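Local coordinates for secreted effector protein SifA (Salmonella typhimurium, PDB 3CXB) that is delivered into host cells, where it interacts with host PLEKHM2 and is required for endosomal tubulation and the formation of Salmonella-induced filaments, at residues A[227-230]-A[231-235]. Residues are numbered along the deposited sequence; the frame is centred on the assembly and turned at random.
Sequences SEST and QQNAF
The backbone carbonyl of S227 is gripped twice by a single residue, Q231, one turn further along the chain. Q231 N gives the main bond to S227 O at 3.2 Å, and Q231 NE2 adds a weak one to the same S227 O at 3.4 Å. The side chain gets there because CG stands beside its own backbone N (chi1 -72°) and the chain then runs extended back toward the helix start, alongside the CA of E228. The same NE2 also donates to the carbonyl of I226, the residue before the N-cap, so the amide nitrogen spans two successive carbonyls, holding I226 O and only weakly S227 O. The other end of the amide, OE1, shares a water with E228 OE2.

This is a worked example of an N-cap. S227 sits right before the helix, and its OG accepts a nearly straight bond from T230 N at 3.2 Å (169°). T230 OG1 donates to that same S227 OG at 2.7 Å, with OG1 beside its own backbone N (chi1 -44°), so the backbone N-H and the hydroxyl of T230 converge on S227 OG. The i to i+4 ladder that starts with S227 O continues through Q232 N to E228 O, N233 N to S229 O and A234 N to T230 O.

E228 and Q232 lie on the exposed side of the first two turns of helix 228-241. Elsewhere on its surface, Q231, A234 and F235 pack on helix 197-220, while T230, N233 and A234 touch L321 of helix 307-324, which makes A234 a buried point shared by all three helices.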
loop_
_atom_site.group_PDB
_atom_site.type_symbol
_atom_site.label_atom_id
_atom_site.label_comp_id
_atom_site.label_asym_id
_atom_site.label_seq_id
_atom_site.Cartn_x
_atom_site.Cartn_y
_atom_site.Cartn_z
ATOM N N SER A 227 7.494 28.742 13.929
ATOM C CA SER A 227 8.476 29.412 13.085
ATOM C C SER A 227 8.723 28.653 11.809
ATOM O O SER A 227 8.609 27.437 11.780
ATOM C CB SER A 227 9.807 29.572 13.831
ATOM O OG SER A 227 10.337 28.317 14.197
ATOM N N GLU A 228 9.052 29.383 10.752
ATOM C CA GLU A 228 9.350 28.781 9.459
ATOM C C GLU A 228 10.660 27.985 9.576
ATOM O O GLU A 228 10.989 27.158 8.724
ATOM C CB GLU A 228 9.480 29.881 8.421
ATOM C CG GLU A 228 9.766 29.396 7.037
ATOM C CD GLU A 228 9.198 30.327 5.991
ATOM O OE1 GLU A 228 9.348 31.564 6.139
ATOM O OE2 GLU A 228 8.602 29.815 5.020
ATOM N N SER A 229 11.392 28.252 10.654
ATOM C CA SER A 229 12.652 27.586 10.940
ATOM C C SER A 229 12.325 26.133 11.273
ATOM O O SER A 229 12.737 25.205 10.552
ATOM C CB SER A 229 13.326 28.265 12.137
ATOM O OG SER A 229 14.615 27.744 12.407
ATOM N N THR A 230 11.573 25.955 12.365
ATOM C CA THR A 230 11.148 24.637 12.826
ATOM C C THR A 230 10.536 23.904 11.644
ATOM O O THR A 230 10.744 22.703 11.459
ATOM C CB THR A 230 10.060 24.704 13.912
ATOM O OG1 THR A 230 10.391 25.707 14.880
ATOM C CG2 THR A 230 9.940 23.344 14.610
ATOM N N GLN A 231 9.790 24.630 10.828
ATOM C CA GLN A 231 9.173 24.003 9.684
ATOM C C GLN A 231 10.219 23.363 8.807
ATOM O O GLN A 231 10.007 22.267 8.289
ATOM C CB GLN A 231 8.359 25.014 8.884
ATOM C CG GLN A 231 7.086 25.423 9.605
ATOM C CD GLN A 231 6.299 26.463 8.858
ATOM O OE1 GLN A 231 5.958 26.275 7.687
ATOM N NE2 GLN A 231 5.996 27.572 9.533
ATOM N N GLN A 232 11.358 24.031 8.647
ATOM C CA GLN A 232 12.407 23.473 7.804
ATOM C C GLN A 232 13.182 22.398 8.553
ATOM O O GLN A 232 13.623 21.408 7.963
ATOM C CB GLN A 232 13.353 24.569 7.306
ATOM C CG GLN A 232 14.216 24.115 6.130
ATOM C CD GLN A 232 13.388 23.710 4.916
ATOM O OE1 GLN A 232 12.348 23.064 5.047
ATOM N NE2 GLN A 232 13.853 24.080 3.727
ATOM N N ASN A 233 13.339 22.587 9.857
ATOM C CA ASN A 233 14.043 21.605 10.653
ATOM C C ASN A 233 13.287 20.278 10.586
ATOM O O ASN A 233 13.890 19.224 10.403
ATOM C CB ASN A 233 14.180 22.095 12.097
ATOM C CG ASN A 233 15.371 23.042 12.288
ATOM O OD1 ASN A 233 15.604 23.951 11.481
ATOM N ND2 ASN A 233 16.126 22.830 13.364
ATOM N N ALA A 234 11.964 20.330 10.698
ATOM C CA ALA A 234 11.166 19.110 10.640
ATOM C C ALA A 234 11.353 18.444 9.282
ATOM O O ALA A 234 11.621 17.240 9.198
ATOM C CB ALA A 234 9.674 19.425 10.880
ATOM N N PHE A 235 11.209 19.226 8.216
ATOM C CA PHE A 235 11.380 18.686 6.873
ATOM C C PHE A 235 12.732 17.991 6.659
ATOM O O PHE A 235 12.797 16.928 6.045
ATOM C CB PHE A 235 11.274 19.763 5.813
ATOM C CG PHE A 235 11.580 19.251 4.440
ATOM C CD1 PHE A 235 10.601 18.588 3.701
ATOM C CD2 PHE A 235 12.859 19.395 3.893
ATOM C CE1 PHE A 235 10.883 18.084 2.434
ATOM C CE2 PHE A 235 13.150 18.887 2.616
ATOM C CZ PHE A 235 12.162 18.233 1.889
HETATM O O HOH W 1 7.149 27.004 4.879
#